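Local structure of glutamate receptor IIB (4WXJ) at residues A[10-15]-A[59-64]; A[14-19]-A[79-84]; A[116-121]-A[222-227]; A[112-117]-A[200-205]. The protein probably forms part of a glutamate-gated ion channel of the postsynaptic muscle membrane in Drosophila, this chain being its ligand-binding domain with glutamate bound. All coordinates share one frame; numbering follows the deposited sequence.

How the contacts relate
The four contacts fall into two pairs. Contacts 1 and 2, whose centres lie 8 Å apart, share Ala14 and Thr15 of strand 10-15: contact 1 joins that strand to its parallel neighbour 57-62, and contact 2 sets helix 80-86 against it. Contacts 3 and 4 come later in the chain, their centres 5 Å apart, and share Leu116 and Gly117 of strand 108-123, which meets strand 214-230 in contact 3 and the start of helix 201-208 in contact 4. Between the pairs the centres are 17 to 25 Å apart and no atoms touch. The first pair thus belongs to the core of one lobe, while the second lies beside the bound glutamate.

Contact 1: residues A[10-15]-A[59-64]; sequences RYTVAT and NFEPVR
Val13 and Phe60 sit side by side on adjacent parallel strands, their side chains pointing the same way. With CG1 of Val13 anti to the backbone N (chi1 180°), that methyl is carried up to the Phe60 ring, which it meets obliquely, 3.6 Å from Phe60 CE1. Thr15 lies on this same face, its CG2 4.2 Å from Pro62 CB, while its hydroxyl bonds to the carbonyl O of Ile94. On the face of Thr12 and Asn59, the methyl CG2 of Thr12 slants across the extended Glu61 chain and reaches OE1 at 3.5 Å. Arg10 runs alongside Asn59, but this arginine is poorly ordered and its NH1 comes only as near as 3.7 Å to Asn59 CB. Further along, Ala14 CB touches CG1 of Val63 at 4.1 Å. Beneath the side chains the backbones are laced alternately: Val13 N gives a bond of 2.7 Å to Asn59 O, and Val13 O receives Glu61 N at 2.8 Å. Past Pro62 the last rung is Val63 N to Thr15 O, also 2.8 Å. Strand 10-15 is the middle one of a three-stranded parallel sheet, with 57-62 on one flank and 92-93 on the other; helix 80-86 packs on Ala14 and Val63 through Ile81, and Phe39 of strand 39-40 lies against Phe60 and Pro62.

Contact 2: residues A[14-19]-A[79-84]; sequences ATRVGK and DGIIRQ
Arg16 gives its NE to the carbonyl O of Asn66 in a hydrogen bond, and its guanidinium makes a cation-pi contact with Tyr68, a residue of the glutamate pocket. To the helix it turns other atoms: Arg16 meets Ile81 CD1 with its backbone N, at 4.1 Å, and with its CG. Just before it, Thr15 offers main chain to the same methyl, Ile81 CD1 resting 3.8 Å from Thr15 CA. The Thr15 side chain starts off away from the helix, which is why the isoleucine meets main chain here. Ile81 does nearly all the touching from its side. Its CG2, anti to the backbone N, goes to Ala14 and lies 4.0 Å from Ala14 CB; its other branch, extended at chi2 (172°), carries CG1 and CD1 along the Thr15 peptide until CD1 comes to 4.3 Å from Arg16 CG. One turn on, the CB of Gln84 closes on Ala14 CB at 4.2 Å, although its amide leads away. Strand end and first helical turn therefore meet through methyls, methylenes and main-chain atoms, with Thr15 OG1 and Arg16 NE paired elsewhere. Such a junction rests on van der Waals contact and the burial of carbon.

Contact 3: residues A[116-121]-A[222-227]; sequences LGISIL and GEKHYG
Leu116 reaches over to Tyr226 and lays a methyl on its ring. Starting at CB, which is turned toward helix 201-208, the side chain enters the position between the backbone N and the carbonyl carbon (chi1 52°), and this brings CG over the opposite strand, 3.6 Å from Lys224 O and 4.0 Å from Lys224 CB. From there the two branches divide the tyrosine between them. Leu116 CD2 stands over the centre of the Tyr226 ring, 3.5 Å from the centroid and only 7° off the normal, a clean CH-pi contact; Leu116 CD1 runs toward the phenol end, 3.6 Å from Tyr226 CE1. Under this packing, Leu116 and Lys224 form an antiparallel hydrogen-bonded pair: Leu116 N to Lys224 O at 2.9 Å, and Lys224 N back to Leu116 O at 3.0 Å. The strands involved, 108-123 and 214-230, match the two long crossover strands that join the lobes in ionotropic receptor ligand-binding domains, and strand 214-230 is an outer strand of its four-stranded sheet. Tyr226 belongs to the glutamate pocket, and its OH bonds to Glu200 and Thr202. Nearer the corner at Gly222, Lys224 bends at chi2 (-58°), and its CE passes obliquely by Ile118 CD1 at 4.2 Å.

Contact 4: residues A[112-117]-A[200-205]; sequences PFMQLG and ETTNLQ. With GLU (glutamic acid), chain C.
Two hydrogen bonds tie Gly117 to Thr201, one from each polar atom of the glycine backbone. Gly117 N gives its hydrogen to Thr201 OG1 at 3.0 Å, nearly straight at 162°; the hydroxyl is placed there by a chi1 of 51°, which sets OG1 between the threonine's own N and carbonyl carbon. In return Thr201 N, at the start of the helix, donates to Gly117 O at 2.8 Å. The strand's carbonyl thereby takes up an amide of the helix's first turn. The ligand is held by hydrogen bonds to Glu200, the N-cap residue: N of the bound glutamate bonds to Glu200 OE1 at 2.9 Å and, weakly, to Glu200 OE2 at 3.1 Å. Thr98 OG1 holds OE2, so this oxygen has a protein partner besides the ligand, and the nearby helix start would probably favour the negative charge. Van der Waals contacts surround these bonds. Leu116 CD1 slants across the Glu200 chain, 3.5 Å from Glu200 CD, and Leu116 CB meets Thr202 CG2 at 3.8 Å. That same threonine methyl, Thr202 CG2, touches Met114 SD at 3.6 Å, on the side away from the ligand. A carboxylate ahead of a helix, taking the ligand's ammonium group while Arg103 binds elsewhere on the same ligand, is the familiar recognition scheme of the clamshell glutamate site in ionotropic receptors.

Contact 1: residues A[10-15]-A[59-64]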
loop_
_atom_site.group_PDB
_atom_site.type_symbol
_atom_site.label_atom_id
_atom_site.label_comp_id
_atom_site.label_asym_id
_atom_site.label_seq_id
_atom_site.Cartn_x
_atom_site.Cartn_y
_atom_site.Cartn_z
ATOM N N ARG A 10 -23.288 9.321 7.792
ATOM C CA ARG A 10 -22.776 8.124 7.133
ATOM C C ARG A 10 -21.695 8.494 6.122
ATOM O O ARG A 10 -21.847 9.452 5.364
ATOM C CB ARG A 10 -23.908 7.363 6.439
ATOM C CG ARG A 10 -23.475 6.033 5.834
ATOM C CD ARG A 10 -24.646 5.297 5.206
ATOM N NE ARG A 10 -25.247 6.060 4.115
ATOM C CZ ARG A 10 -24.799 6.068 2.862
ATOM N NH1 ARG A 10 -23.733 5.355 2.519
ATOM N NH2 ARG A 10 -25.420 6.796 1.944
ATOM N N TYR A 11 -20.606 7.727 6.124
ATOM C CA TYR A 11 -19.495 7.946 5.200
ATOM C C TYR A 11 -19.331 6.776 4.239
ATOM O O TYR A 11 -19.256 5.621 4.656
ATOM C CB TYR A 11 -18.189 8.154 5.969
ATOM C CG TYR A 11 -18.144 9.408 6.810
ATOM C CD1 TYR A 11 -18.580 10.625 6.305
ATOM C CD2 TYR A 11 -17.662 9.373 8.111
ATOM C CE1 TYR A 11 -18.537 11.773 7.074
ATOM C CE2 TYR A 11 -17.615 10.514 8.887
ATOM C CZ TYR A 11 -18.053 11.711 8.364
ATOM O OH TYR A 11 -18.008 12.850 9.135
ATOM N N THR A 12 -19.273 7.080 2.947
ATOM C CA THR A 12 -18.922 6.076 1.954
ATOM C C THR A 12 -17.413 5.855 2.006
ATOM O O THR A 12 -16.633 6.782 1.785
ATOM C CB THR A 12 -19.354 6.495 0.538
ATOM O OG1 THR A 12 -20.781 6.606 0.488
ATOM C CG2 THR A 12 -18.896 5.468 -0.496
ATOM N N VAL A 13 -17.012 4.624 2.312
ATOM C CA VAL A 13 -15.600 4.284 2.463
ATOM C C VAL A 13 -15.070 3.591 1.213
ATOM O O VAL A 13 -15.387 2.432 0.951
ATOM C CB VAL A 13 -15.367 3.368 3.685
ATOM C CG1 VAL A 13 -13.886 3.017 3.823
ATOM C CG2 VAL A 13 -15.875 4.038 4.953
ATOM N N ALA A 14 -14.253 4.309 0.450
ATOM C CA ALA A 14 -13.623 3.743 -0.734
ATOM C C ALA A 14 -12.388 2.945 -0.332
ATOM O O ALA A 14 -11.565 3.412 0.453
ATOM C CB ALA A 14 -13.254 4.838 -1.721
ATOM N N THR A 15 -12.266 1.737 -0.869
ATOM C CA THR A 15 -11.113 0.894 -0.590
ATOM C C THR A 15 -10.795 0.036 -1.806
ATOM O O THR A 15 -11.377 0.223 -2.877
ATOM C CB THR A 15 -11.354 -0.008 0.640
ATOM O OG1 THR A 15 -10.171 -0.766 0.926
ATOM C CG2 THR A 15 -12.523 -0.954 0.404
ATOM N N ASN A 59 -20.253 2.925 4.957
ATOM C CA ASN A 59 -20.510 1.895 3.966
ATOM C C ASN A 59 -19.269 1.662 3.113
ATOM O O ASN A 59 -18.772 2.583 2.465
ATOM C CB ASN A 59 -21.695 2.291 3.085
ATOM C CG ASN A 59 -21.991 1.267 2.011
ATOM O OD1 ASN A 59 -21.822 0.065 2.218
ATOM N ND2 ASN A 59 -22.431 1.739 0.850
ATOM N N PHE A 60 -18.764 0.432 3.124
ATOM C CA PHE A 60 -17.611 0.080 2.307
ATOM C C PHE A 60 -18.002 -0.056 0.842
ATOM O O PHE A 60 -18.930 -0.791 0.501
ATOM C CB PHE A 60 -16.976 -1.224 2.792
ATOM C CG PHE A 60 -16.109 -1.062 4.005
ATOM C CD1 PHE A 60 -14.850 -0.494 3.901
ATOM C CD2 PHE A 60 -16.546 -1.487 5.247
ATOM C CE1 PHE A 60 -14.047 -0.346 5.017
ATOM C CE2 PHE A 60 -15.745 -1.343 6.364
ATOM C CZ PHE A 60 -14.495 -0.772 6.247
ATOM N N GLU A 61 -17.287 0.665 -0.018
ATOM C CA GLU A 61 -17.454 0.549 -1.463
ATOM C C GLU A 61 -16.097 0.356 -2.134
ATOM O O GLU A 61 -15.433 1.333 -2.479
ATOM C CB GLU A 61 -18.152 1.783 -2.035
ATOM C CG GLU A 61 -19.593 1.945 -1.578
ATOM C CD GLU A 61 -20.363 2.953 -2.410
ATOM O OE1 GLU A 61 -19.749 3.604 -3.281
ATOM O OE2 GLU A 61 -21.585 3.092 -2.193
ATOM N N PRO A 62 -15.667 -0.904 -2.305
ATOM C CA PRO A 62 -14.402 -1.135 -3.010
ATOM C C PRO A 62 -14.442 -0.596 -4.438
ATOM O O PRO A 62 -15.390 -0.872 -5.172
ATOM C CB PRO A 62 -14.257 -2.664 -2.990
ATOM C CG PRO A 62 -15.613 -3.190 -2.680
ATOM C CD PRO A 62 -16.265 -2.160 -1.824
ATOM N N VAL A 63 -13.422 0.170 -4.816
ATOM C CA VAL A 63 -13.402 0.839 -6.114
ATOM C C VAL A 63 -13.396 -0.156 -7.271
ATOM O O VAL A 63 -12.822 -1.242 -7.171
ATOM C CB VAL A 63 -12.178 1.776 -6.242
ATOM C CG1 VAL A 63 -12.232 2.855 -5.178
ATOM C CG2 VAL A 63 -10.875 0.992 -6.148
ATOM N N ARG A 64 -14.036 0.235 -8.370
ATOM C CA ARG A 64 -14.247 -0.647 -9.513
ATOM C C ARG A 64 -12.941 -1.147 -10.129
ATOM O O ARG A 64 -12.789 -2.344 -10.376
ATOM C CB ARG A 64 -15.081 0.074 -10.576
ATOM C CG ARG A 64 -15.570 -0.820 -11.705
ATOM C CD ARG A 64 -16.602 -0.103 -12.564
ATOM N NE ARG A 64 -17.165 -0.967 -13.598
ATOM C CZ ARG A 64 -18.184 -0.630 -14.383
ATOM N NH1 ARG A 64 -18.765 0.555 -14.256
ATOM N NH2 ARG A 64 -18.628 -1.481 -15.297
#

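Contact 2: residues A[14-19]-A[79-84]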
loop_
_atom_site.group_PDB
_atom_site.type_symbol
_atom_site.label_atom_id
_atom_site.label_comp_id
_atom_site.label_asym_id
_atom_site.label_seq_id
_atom_site.Cartn_x
_atom_site.Cartn_y
_atom_site.Cartn_z
ATOM N N ALA A 14 -14.253 4.309 0.450
ATOM C CA ALA A 14 -13.623 3.743 -0.734
ATOM C C ALA A 14 -12.388 2.945 -0.332
ATOM O O ALA A 14 -11.565 3.412 0.453
ATOM C CB ALA A 14 -13.254 4.838 -1.721
ATOM N N THR A 15 -12.266 1.737 -0.869
ATOM C CA THR A 15 -11.113 0.894 -0.590
ATOM C C THR A 15 -10.795 0.036 -1.806
ATOM O O THR A 15 -11.377 0.223 -2.877
ATOM C CB THR A 15 -11.354 -0.008 0.640
ATOM O OG1 THR A 15 -10.171 -0.766 0.926
ATOM C CG2 THR A 15 -12.523 -0.954 0.404
ATOM N N ARG A 16 -9.861 -0.893 -1.637
ATOM C CA ARG A 16 -9.504 -1.830 -2.693
ATOM C C ARG A 16 -9.275 -3.204 -2.086
ATOM O O ARG A 16 -8.919 -3.321 -0.914
ATOM C CB ARG A 16 -8.256 -1.360 -3.447
ATOM C CG ARG A 16 -6.982 -1.368 -2.612
ATOM C CD ARG A 16 -5.785 -0.866 -3.412
ATOM N NE ARG A 16 -5.542 -1.669 -4.610
ATOM C CZ ARG A 16 -4.869 -2.818 -4.627
ATOM N NH1 ARG A 16 -4.362 -3.321 -3.509
ATOM N NH2 ARG A 16 -4.705 -3.468 -5.771
ATOM N N VAL A 17 -9.487 -4.243 -2.885
ATOM C CA VAL A 17 -9.306 -5.610 -2.417
ATOM C C VAL A 17 -7.827 -5.970 -2.399
ATOM O O VAL A 17 -7.153 -5.939 -3.426
ATOM C CB VAL A 17 -10.079 -6.608 -3.296
ATOM C CG1 VAL A 17 -9.788 -8.044 -2.871
ATOM C CG2 VAL A 17 -11.574 -6.322 -3.220
ATOM N N GLY A 18 -7.330 -6.313 -1.217
ATOM C CA GLY A 18 -5.935 -6.669 -1.048
ATOM C C GLY A 18 -5.643 -6.986 0.401
ATOM O O GLY A 18 -5.784 -6.131 1.275
ATOM N N LYS A 19 -5.243 -8.225 0.659
ATOM C CA LYS A 19 -4.986 -8.673 2.017
ATOM C C LYS A 19 -3.682 -8.085 2.537
ATOM O O LYS A 19 -2.781 -7.793 1.751
ATOM C CB LYS A 19 -4.936 -10.198 2.072
ATOM C CG LYS A 19 -6.261 -10.868 1.755
ATOM C CD LYS A 19 -6.110 -12.376 1.676
ATOM C CE LYS A 19 -7.452 -13.058 1.470
ATOM N NZ LYS A 19 -7.301 -14.518 1.213
ATOM N N ASP A 79 -7.122 7.834 -10.922
ATOM C CA ASP A 79 -7.909 6.609 -10.836
ATOM C C ASP A 79 -7.959 6.107 -9.395
ATOM O O ASP A 79 -7.507 6.789 -8.475
ATOM C CB ASP A 79 -7.330 5.532 -11.762
ATOM C CG ASP A 79 -5.850 5.265 -11.511
ATOM O OD1 ASP A 79 -5.334 5.642 -10.438
ATOM O OD2 ASP A 79 -5.198 4.666 -12.393
ATOM N N GLY A 80 -8.520 4.917 -9.206
ATOM C CA GLY A 80 -8.513 4.259 -7.913
ATOM C C GLY A 80 -9.232 5.016 -6.813
ATOM O O GLY A 80 -10.167 5.780 -7.069
ATOM N N ILE A 81 -8.783 4.797 -5.580
ATOM C CA ILE A 81 -9.398 5.401 -4.406
ATOM C C ILE A 81 -9.323 6.922 -4.454
ATOM O O ILE A 81 -10.273 7.606 -4.074
ATOM C CB ILE A 81 -8.727 4.903 -3.107
ATOM C CG1 ILE A 81 -8.874 3.382 -2.989
ATOM C CG2 ILE A 81 -9.336 5.597 -1.889
ATOM C CD1 ILE A 81 -8.096 2.764 -1.844
ATOM N N ILE A 82 -8.189 7.444 -4.909
ATOM C CA ILE A 82 -7.987 8.886 -4.974
ATOM C C ILE A 82 -9.034 9.545 -5.873
ATOM O O ILE A 82 -9.540 10.621 -5.557
ATOM C CB ILE A 82 -6.575 9.232 -5.493
ATOM C CG1 ILE A 82 -5.501 8.604 -4.598
ATOM C CG2 ILE A 82 -6.382 10.742 -5.569
ATOM C CD1 ILE A 82 -5.516 9.092 -3.157
ATOM N N ARG A 83 -9.360 8.897 -6.988
ATOM C CA ARG A 83 -10.344 9.438 -7.925
ATOM C C ARG A 83 -11.725 9.563 -7.282
ATOM O O ARG A 83 -12.404 10.576 -7.454
ATOM C CB ARG A 83 -10.430 8.565 -9.179
ATOM C CG ARG A 83 -11.451 9.038 -10.214
ATOM C CD ARG A 83 -11.162 10.456 -10.692
ATOM N NE ARG A 83 -12.127 10.913 -11.692
ATOM C CZ ARG A 83 -12.053 10.644 -12.993
ATOM N NH1 ARG A 83 -11.059 9.909 -13.476
ATOM N NH2 ARG A 83 -12.982 11.110 -13.816
ATOM N N GLN A 84 -12.136 8.537 -6.543
ATOM C CA GLN A 84 -13.444 8.537 -5.894
ATOM C C GLN A 84 -13.573 9.668 -4.878
ATOM O O GLN A 84 -14.667 10.186 -4.651
ATOM C CB GLN A 84 -13.700 7.196 -5.207
ATOM C CG GLN A 84 -13.723 6.013 -6.151
ATOM C CD GLN A 84 -14.751 6.172 -7.251
ATOM O OE1 GLN A 84 -15.929 6.409 -6.985
ATOM N NE2 GLN A 84 -14.308 6.056 -8.498
#

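Contact 3: residues A[116-121]-A[222-227]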
loop_
_atom_site.group_PDB
_atom_site.type_symbol
_atom_site.label_atom_id
_atom_site.label_comp_id
_atom_site.label_asym_id
_atom_site.label_seq_id
_atom_site.Cartn_x
_atom_site.Cartn_y
_atom_site.Cartn_z
ATOM N N LEU A 116 6.216 2.950 7.871
ATOM C CA LEU A 116 6.803 1.829 7.155
ATOM C C LEU A 116 8.010 2.273 6.336
ATOM O O LEU A 116 8.402 3.441 6.362
ATOM C CB LEU A 116 5.758 1.186 6.236
ATOM C CG LEU A 116 5.038 2.170 5.311
ATOM C CD1 LEU A 116 4.857 1.587 3.919
ATOM C CD2 LEU A 116 3.691 2.564 5.902
ATOM N N GLY A 117 8.588 1.325 5.607
ATOM C CA GLY A 117 9.669 1.611 4.689
ATOM C C GLY A 117 9.530 0.774 3.434
ATOM O O GLY A 117 8.491 0.156 3.200
ATOM N N ILE A 118 10.590 0.762 2.635
ATOM C CA ILE A 118 10.645 -0.013 1.403
ATOM C C ILE A 118 11.782 -1.022 1.502
ATOM O O ILE A 118 12.809 -0.751 2.125
ATOM C CB ILE A 118 10.855 0.899 0.175
ATOM C CG1 ILE A 118 9.681 1.870 0.021
ATOM C CG2 ILE A 118 11.023 0.071 -1.098
ATOM C CD1 ILE A 118 9.941 2.992 -0.969
ATOM N N SER A 119 11.598 -2.188 0.894
ATOM C CA SER A 119 12.661 -3.179 0.845
ATOM C C SER A 119 12.482 -4.092 -0.362
ATOM O O SER A 119 11.626 -3.849 -1.217
ATOM C CB SER A 119 12.699 -3.994 2.139
ATOM O OG SER A 119 13.938 -4.672 2.273
ATOM N N ILE A 120 13.298 -5.140 -0.422
ATOM C CA ILE A 120 13.365 -6.008 -1.591
ATOM C C ILE A 120 12.869 -7.416 -1.268
ATOM O O ILE A 120 13.435 -8.097 -0.415
ATOM C CB ILE A 120 14.807 -6.097 -2.131
ATOM C CG1 ILE A 120 15.370 -4.699 -2.410
ATOM C CG2 ILE A 120 14.852 -6.945 -3.400
ATOM C CD1 ILE A 120 16.876 -4.671 -2.566
ATOM N N LEU A 121 11.814 -7.845 -1.956
ATOM C CA LEU A 121 11.336 -9.220 -1.851
ATOM C C LEU A 121 12.017 -10.063 -2.918
ATOM O O LEU A 121 11.974 -9.728 -4.104
ATOM C CB LEU A 121 9.814 -9.293 -2.005
ATOM C CG LEU A 121 9.213 -10.703 -1.960
ATOM C CD1 LEU A 121 9.424 -11.340 -0.598
ATOM C CD2 LEU A 121 7.736 -10.672 -2.314
ATOM N N GLY A 222 13.964 4.291 3.352
ATOM C CA GLY A 222 12.889 5.241 3.144
ATOM C C GLY A 222 12.016 5.390 4.377
ATOM O O GLY A 222 12.033 4.539 5.267
ATOM N N GLU A 223 11.258 6.483 4.421
ATOM C CA GLU A 223 10.302 6.743 5.494
ATOM C C GLU A 223 8.932 7.040 4.900
ATOM O O GLU A 223 8.687 8.148 4.423
ATOM C CB GLU A 223 10.755 7.921 6.362
ATOM C CG GLU A 223 12.019 7.676 7.169
ATOM C CD GLU A 223 12.413 8.885 8.002
ATOM O OE1 GLU A 223 11.511 9.635 8.439
ATOM O OE2 GLU A 223 13.626 9.092 8.214
ATOM N N LYS A 224 8.045 6.050 4.932
ATOM C CA LYS A 224 6.720 6.190 4.338
ATOM C C LYS A 224 5.628 6.013 5.391
ATOM O O LYS A 224 5.866 5.439 6.453
ATOM C CB LYS A 224 6.543 5.182 3.200
ATOM C CG LYS A 224 7.640 5.240 2.139
ATOM C CD LYS A 224 7.761 6.622 1.491
ATOM C CE LYS A 224 9.018 6.734 0.637
ATOM N NZ LYS A 224 9.339 8.152 0.303
ATOM N N HIS A 225 4.435 6.517 5.082
ATOM C CA HIS A 225 3.317 6.503 6.018
ATOM C C HIS A 225 2.010 6.134 5.328
ATOM O O HIS A 225 1.758 6.562 4.201
ATOM C CB HIS A 225 3.149 7.872 6.687
ATOM C CG HIS A 225 4.433 8.500 7.143
ATOM N ND1 HIS A 225 5.011 8.205 8.352
ATOM C CD2 HIS A 225 5.229 9.421 6.548
ATOM C CE1 HIS A 225 6.126 8.910 8.486
ATOM N NE2 HIS A 225 6.277 9.653 7.412
ATOM N N TYR A 226 1.182 5.348 6.015
ATOM C CA TYR A 226 -0.194 5.116 5.587
ATOM C C TYR A 226 -1.117 6.104 6.281
ATOM O O TYR A 226 -1.031 6.294 7.495
ATOM C CB TYR A 226 -0.657 3.694 5.907
ATOM C CG TYR A 226 0.059 2.589 5.165
ATOM C CD1 TYR A 226 0.714 2.826 3.963
ATOM C CD2 TYR A 226 0.069 1.297 5.671
ATOM C CE1 TYR A 226 1.363 1.805 3.293
ATOM C CE2 TYR A 226 0.711 0.274 5.009
ATOM C CZ TYR A 226 1.357 0.533 3.823
ATOM O OH TYR A 226 1.995 -0.494 3.166
ATOM N N GLY A 227 -2.008 6.716 5.508
ATOM C CA GLY A 227 -2.978 7.651 6.045
ATOM C C GLY A 227 -4.348 7.430 5.434
ATOM O O GLY A 227 -4.467 6.902 4.327
#

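Contact 4: residues A[112-117]-A[200-205]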
loop_
_atom_site.group_PDB
_atom_site.type_symbol
_atom_site.label_atom_id
_atom_site.label_comp_id
_atom_site.label_asym_id
_atom_site.label_seq_id
_atom_site.Cartn_x
_atom_site.Cartn_y
_atom_site.Cartn_z
ATOM N N PRO A 112 -0.976 9.888 10.046
ATOM C CA PRO A 112 -0.796 8.486 9.654
ATOM C C PRO A 112 -1.216 7.498 10.737
ATOM O O PRO A 112 -1.123 7.822 11.921
ATOM C CB PRO A 112 0.711 8.382 9.398
ATOM C CG PRO A 112 1.178 9.783 9.194
ATOM C CD PRO A 112 0.298 10.626 10.059
ATOM N N PHE A 113 -1.672 6.315 10.330
ATOM C CA PHE A 113 -1.986 5.246 11.277
ATOM C C PHE A 113 -0.938 4.136 11.228
ATOM O O PHE A 113 -1.001 3.181 12.001
ATOM C CB PHE A 113 -3.383 4.669 11.007
ATOM C CG PHE A 113 -3.556 4.073 9.636
ATOM C CD1 PHE A 113 -3.184 2.763 9.378
ATOM C CD2 PHE A 113 -4.122 4.816 8.611
ATOM C CE1 PHE A 113 -3.355 2.213 8.121
ATOM C CE2 PHE A 113 -4.296 4.272 7.354
ATOM C CZ PHE A 113 -3.912 2.969 7.107
ATOM N N MET A 114 0.030 4.270 10.326
ATOM C CA MET A 114 1.103 3.288 10.215
ATOM C C MET A 114 2.325 3.891 9.534
ATOM O O MET A 114 2.206 4.611 8.540
ATOM C CB MET A 114 0.621 2.058 9.442
ATOM C CG MET A 114 1.527 0.840 9.580
ATOM S SD MET A 114 0.865 -0.643 8.783
ATOM C CE MET A 114 -0.618 -0.932 9.742
ATOM N N GLN A 115 3.499 3.603 10.088
ATOM C CA GLN A 115 4.762 4.013 9.488
ATOM C C GLN A 115 5.453 2.772 8.942
ATOM O O GLN A 115 5.289 1.673 9.476
ATOM C CB GLN A 115 5.654 4.741 10.502
ATOM C CG GLN A 115 5.989 3.937 11.744
ATOM C CD GLN A 115 6.882 4.699 12.711
ATOM O OE1 GLN A 115 6.693 5.893 12.938
ATOM N NE2 GLN A 115 7.862 4.009 13.282
ATOM N N LEU A 116 6.216 2.950 7.871
ATOM C CA LEU A 116 6.803 1.829 7.155
ATOM C C LEU A 116 8.010 2.273 6.336
ATOM O O LEU A 116 8.402 3.441 6.362
ATOM C CB LEU A 116 5.758 1.186 6.236
ATOM C CG LEU A 116 5.038 2.170 5.311
ATOM C CD1 LEU A 116 4.857 1.587 3.919
ATOM C CD2 LEU A 116 3.691 2.564 5.902
ATOM N N GLY A 117 8.588 1.325 5.607
ATOM C CA GLY A 117 9.669 1.611 4.689
ATOM C C GLY A 117 9.530 0.774 3.434
ATOM O O GLY A 117 8.491 0.156 3.200
ATOM N N GLU A 200 6.735 -2.299 -0.072
ATOM C CA GLU A 200 6.710 -1.731 1.263
ATOM C C GLU A 200 6.883 -2.824 2.314
ATOM O O GLU A 200 6.393 -3.942 2.149
ATOM C CB GLU A 200 5.408 -0.960 1.467
ATOM C CG GLU A 200 5.344 0.292 0.597
ATOM C CD GLU A 200 3.976 0.946 0.575
ATOM O OE1 GLU A 200 2.983 0.274 0.918
ATOM O OE2 GLU A 200 3.897 2.137 0.206
ATOM N N THR A 201 7.596 -2.490 3.386
ATOM C CA THR A 201 8.013 -3.470 4.386
ATOM C C THR A 201 6.833 -4.154 5.071
ATOM O O THR A 201 6.920 -5.323 5.453
ATOM C CB THR A 201 8.899 -2.814 5.455
ATOM O OG1 THR A 201 8.245 -1.647 5.969
ATOM C CG2 THR A 201 10.236 -2.416 4.854
ATOM N N THR A 202 5.735 -3.424 5.220
ATOM C CA THR A 202 4.513 -3.983 5.782
ATOM C C THR A 202 4.030 -5.164 4.954
ATOM O O THR A 202 3.864 -6.277 5.461
ATOM C CB THR A 202 3.397 -2.928 5.845
ATOM O OG1 THR A 202 3.306 -2.251 4.584
ATOM C CG2 THR A 202 3.690 -1.918 6.935
ATOM N N ASN A 203 3.811 -4.911 3.669
ATOM C CA ASN A 203 3.317 -5.934 2.759
ATOM C C ASN A 203 4.334 -7.048 2.571
ATOM O O ASN A 203 3.968 -8.212 2.418
ATOM C CB ASN A 203 2.964 -5.310 1.408
ATOM C CG ASN A 203 1.898 -4.242 1.524
ATOM O OD1 ASN A 203 0.988 -4.349 2.345
ATOM N ND2 ASN A 203 2.006 -3.200 0.706
ATOM N N LEU A 204 5.613 -6.685 2.581
ATOM C CA LEU A 204 6.684 -7.661 2.440
ATOM C C LEU A 204 6.658 -8.643 3.602
ATOM O O LEU A 204 6.777 -9.853 3.403
ATOM C CB LEU A 204 8.045 -6.964 2.368
ATOM C CG LEU A 204 9.215 -7.844 1.913
ATOM C CD1 LEU A 204 10.250 -7.007 1.181
ATOM C CD2 LEU A 204 9.864 -8.564 3.084
ATOM N N GLN A 205 6.505 -8.116 4.813
ATOM C CA GLN A 205 6.440 -8.948 6.010
ATOM C C GLN A 205 5.275 -9.922 5.918
ATOM O O GLN A 205 5.416 -11.103 6.235
ATOM C CB GLN A 205 6.293 -8.084 7.264
ATOM C CG GLN A 205 6.266 -8.885 8.566
ATOM C CD GLN A 205 5.853 -8.053 9.766
ATOM O OE1 GLN A 205 5.407 -6.914 9.629
ATOM N NE2 GLN A 205 5.998 -8.626 10.956
HETATM N N GLU C . 0.980 1.678 -0.584
HETATM C CA GLU C . 1.392 1.964 -1.986
HETATM C C GLU C . 0.552 3.096 -2.566
HETATM O O GLU C . -0.213 3.735 -1.842
HETATM C CB GLU C . 1.261 0.707 -2.843
HETATM C CG GLU C . 2.315 -0.355 -2.568
HETATM C CD GLU C . 3.646 -0.084 -3.259
HETATM O OE1 GLU C . 4.624 -0.798 -2.952
HETATM O OE2 GLU C . 3.721 0.832 -4.108
HETATM O OXT GLU C . 0.617 3.402 -3.758
#